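Local structure of MccF (Escherichia coli, 4IIY) at residues 42-47 / 109-114. The protein is the microcin C7 self-immunity protein, a member of the peptidase S66 family that probably acts as a serine-type hydrolase related to LD-carboxypeptidases. The protein carries 1 engineered substitution. Numbering follows the deposited sequence.
Sequences VGDTIG and DITCIM. With EDO (1,2-ethanediol), chain P.
Ile46 lies beside Cys112 and Gly47 beside Ile113 as parallel neighbours, a compact example of how backbone bonds join adjacent strands. Gly47 uses both its N-H and its C=O toward the same neighbouring strand: its N donates to Cys112 O at 2.8 Å, and its O accepts from Met114 N at 2.8 Å with an N-H...O angle of 170°. Two residues earlier, Thr45 O takes the N-H of Thr111 at 3.0 Å, where segment 109-114 turns a corner at Thr111.

At that corner a water bridges the two segments, accepting from Thr45 N, donating to Asp109 O at 2.7 Å and also hydrogen-bonding Thr111 OG1.

Apolar contacts lie on the face bearing Ile46 and Cys112. CG2 of Ile46 meets Met114 CB at 3.8 Å, while CG1, turned anti to the carbonyl carbon (chi1 -62°), reaches Cys112 CB. Over the other face, Ile110 CG2 sits 3.7 Å from Gly47 N, and a side chain at Gly47 would run into Ile110 CD1.

Asp44 lies beside Thr111, its OD2 3.5 Å from Thr111 CG2 and accepting a bond from Ala41 N. An alanine here is likely to leave the N-H of Ala41 without its carboxylate acceptor and the methyl of Thr111 less covered.

Both strands are interior members of the parallel part of the N-terminal sheet: 76-79 flanks 45-49, 140-143 flanks 110-115, and helix 94-105 packs against Ile110 and Ile113. Adjacent parallel strands whose intervening chain runs through helices 60-72 and 94-105, with strand 76-79 between them, are characteristic of a parallel alpha/beta sheet.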
ATOM      1  N   VAL B  42     -18.603 -24.613 -23.003  1.00  9.46           N
ATOM      2  CA  VAL B  42     -17.592 -25.566 -23.416  1.00 10.90           C
ATOM      3  C   VAL B  42     -17.243 -25.323 -24.877  1.00 10.23           C
ATOM      4  O   VAL B  42     -18.131 -25.162 -25.729  1.00 10.95           O
ATOM      5  CB  VAL B  42     -18.094 -27.009 -23.217  1.00 10.78           C
ATOM      6  CG1 VAL B  42     -17.167 -28.009 -23.905  1.00 11.57           C
ATOM      7  CG2 VAL B  42     -18.215 -27.322 -21.732  1.00 13.71           C
ATOM      8  N   GLY B  43     -15.947 -25.267 -25.169  1.00 10.31           N
ATOM      9  CA  GLY B  43     -15.473 -25.069 -26.529  1.00 11.22           C
ATOM     10  C   GLY B  43     -15.161 -23.622 -26.869  1.00 10.24           C
ATOM     11  O   GLY B  43     -14.638 -23.328 -27.941  1.00 12.62           O
ATOM     12  N   ASP B  44     -15.482 -22.709 -25.957  1.00 10.59           N
ATOM     13  CA  ASP B  44     -15.202 -21.296 -26.188  1.00 11.49           C
ATOM     14  C   ASP B  44     -13.703 -20.983 -26.241  1.00  9.37           C
ATOM     15  O   ASP B  44     -12.854 -21.794 -25.858  1.00 11.08           O
ATOM     16  CB  ASP B  44     -15.863 -20.417 -25.118  1.00 11.61           C
ATOM     17  CG  ASP B  44     -17.344 -20.160 -25.380  1.00 11.53           C
ATOM     18  OD1 ASP B  44     -17.859 -20.526 -26.462  1.00 13.81           O
ATOM     19  OD2 ASP B  44     -17.997 -19.570 -24.495  1.00 12.43           O
ATOM     20  N   THR B  45     -13.411 -19.773 -26.699  1.00  9.77           N
ATOM     21  CA  THR B  45     -12.058 -19.245 -26.765  1.00 10.49           C
ATOM     22  C   THR B  45     -11.770 -18.313 -25.588  1.00  9.32           C
ATOM     23  O   THR B  45     -12.523 -17.367 -25.315  1.00 11.07           O
ATOM     24  CB  THR B  45     -11.848 -18.479 -28.086  1.00 11.30           C
ATOM     25  OG1 THR B  45     -12.045 -19.378 -29.187  1.00 13.74           O
ATOM     26  CG2 THR B  45     -10.453 -17.887 -28.166  1.00 12.24           C
ATOM     27  N   ILE B  46     -10.676 -18.607 -24.892  1.00  9.28           N
ATOM     28  CA  ILE B  46     -10.196 -17.805 -23.775  1.00  9.08           C
ATOM     29  C   ILE B  46      -8.898 -17.145 -24.211  1.00  9.41           C
ATOM     30  O   ILE B  46      -7.994 -17.832 -24.688  1.00 10.46           O
ATOM     31  CB  ILE B  46      -9.912 -18.702 -22.550  1.00  9.17           C
ATOM     32  CG1 ILE B  46     -11.199 -19.399 -22.073  1.00 11.46           C
ATOM     33  CG2 ILE B  46      -9.271 -17.885 -21.430  1.00 11.37           C
ATOM     34  CD1 ILE B  46     -10.986 -20.460 -20.995  1.00 12.90           C
ATOM     35  N   GLY B  47      -8.800 -15.824 -24.071  1.00  9.23           N
ATOM     36  CA  GLY B  47      -7.545 -15.134 -24.324  1.00  9.37           C
ATOM     37  C   GLY B  47      -6.876 -14.796 -23.011  1.00  7.98           C
ATOM     38  O   GLY B  47      -7.572 -14.501 -22.044  1.00 10.46           O
ATOM     39  N   ASP B 109     -13.721 -13.278 -31.451  1.00 12.79           N
ATOM     40  CA  ASP B 109     -13.793 -14.708 -31.155  1.00 16.74           C
ATOM     41  C   ASP B 109     -13.630 -15.027 -29.666  1.00 13.98           C
ATOM     42  O   ASP B 109     -13.918 -16.144 -29.234  1.00 14.31           O
ATOM     43  CB  ASP B 109     -12.739 -15.482 -31.946  1.00 19.01           C
ATOM     44  CG  ASP B 109     -12.950 -15.397 -33.447  1.00 25.25           C
ATOM     45  OD1 ASP B 109     -14.096 -15.150 -33.879  1.00 32.71           O
ATOM     46  OD2 ASP B 109     -11.965 -15.583 -34.194  1.00 36.71           O
ATOM     47  N   ILE B 110     -13.162 -14.057 -28.886  1.00 12.02           N
ATOM     48  CA  ILE B 110     -12.846 -14.301 -27.478  1.00 10.56           C
ATOM     49  C   ILE B 110     -14.059 -14.077 -26.579  1.00 10.57           C
ATOM     50  O   ILE B 110     -14.685 -13.022 -26.624  1.00 12.22           O
ATOM     51  CB  ILE B 110     -11.658 -13.419 -27.023  1.00  9.85           C
ATOM     52  CG1 ILE B 110     -10.405 -13.798 -27.804  1.00 11.65           C
ATOM     53  CG2 ILE B 110     -11.409 -13.579 -25.526  1.00 11.02           C
ATOM     54  CD1 ILE B 110      -9.182 -12.967 -27.477  1.00 11.86           C
ATOM     55  N   THR B 111     -14.397 -15.075 -25.767  1.00 10.04           N
ATOM     56  CA  THR B 111     -15.514 -14.966 -24.833  1.00 10.40           C
ATOM     57  C   THR B 111     -15.040 -14.554 -23.430  1.00  9.48           C
ATOM     58  O   THR B 111     -15.769 -13.908 -22.681  1.00 11.08           O
ATOM     59  CB  THR B 111     -16.296 -16.298 -24.745  1.00 11.08           C
ATOM     60  OG1 THR B 111     -16.885 -16.589 -26.020  1.00 13.53           O
ATOM     61  CG2 THR B 111     -17.399 -16.231 -23.707  1.00 13.02           C
ATOM     62  N   CYS B 112     -13.818 -14.957 -23.083  1.00  9.21           N
ATOM     63  CA  CYS B 112     -13.267 -14.757 -21.743  1.00  8.32           C
ATOM     64  C   CYS B 112     -11.834 -14.266 -21.855  1.00  9.11           C
ATOM     65  O   CYS B 112     -11.032 -14.838 -22.602  1.00  8.93           O
ATOM     66  CB  CYS B 112     -13.325 -16.069 -20.950  1.00  9.80           C
ATOM     67  SG  CYS B 112     -12.493 -16.063 -19.343  1.00  9.74           S
ATOM     68  N   ILE B 113     -11.538 -13.189 -21.132  1.00  7.76           N
ATOM     69  CA  ILE B 113     -10.192 -12.633 -21.029  1.00  8.40           C
ATOM     70  C   ILE B 113      -9.676 -12.923 -19.621  1.00  7.42           C
ATOM     71  O   ILE B 113     -10.242 -12.439 -18.637  1.00  8.14           O
ATOM     72  CB  ILE B 113     -10.198 -11.117 -21.312  1.00  7.66           C
ATOM     73  CG1 ILE B 113     -10.616 -10.860 -22.766  1.00  9.76           C
ATOM     74  CG2 ILE B 113      -8.836 -10.501 -21.029  1.00  9.55           C
ATOM     75  CD1 ILE B 113     -10.763  -9.389 -23.120  1.00 11.62           C
ATOM     76  N   MET B 114      -8.624 -13.737 -19.544  1.00  7.79           N
ATOM     77  CA  MET B 114      -8.128 -14.301 -18.292  1.00  7.43           C
ATOM     78  C   MET B 114      -6.695 -13.859 -18.011  1.00  7.25           C
ATOM     79  O   MET B 114      -5.821 -13.958 -18.874  1.00  7.74           O
ATOM     80  CB  MET B 114      -8.180 -15.833 -18.373  1.00  8.45           C
ATOM     81  CG  MET B 114      -7.632 -16.559 -17.145  1.00  8.75           C
ATOM     82  SD  MET B 114      -7.704 -18.367 -17.312  1.00  9.26           S
ATOM     83  CE  MET B 114      -9.477 -18.636 -17.190  1.00 11.40           C
TER
HETATM   84  C1  EDO P 406     -22.254 -18.417 -26.570  1.00 23.01           C
HETATM   85  O1  EDO P 406     -23.034 -17.439 -25.869  1.00 31.29           O
HETATM   86  C2  EDO P 406     -21.278 -19.105 -25.618  1.00 21.29           C
HETATM   87  O2  EDO P 406     -20.246 -18.198 -25.203  1.00 19.29           O
HETATM   88  O   HOH W   1     -15.400 -17.988 -27.852  1.00 14.95           O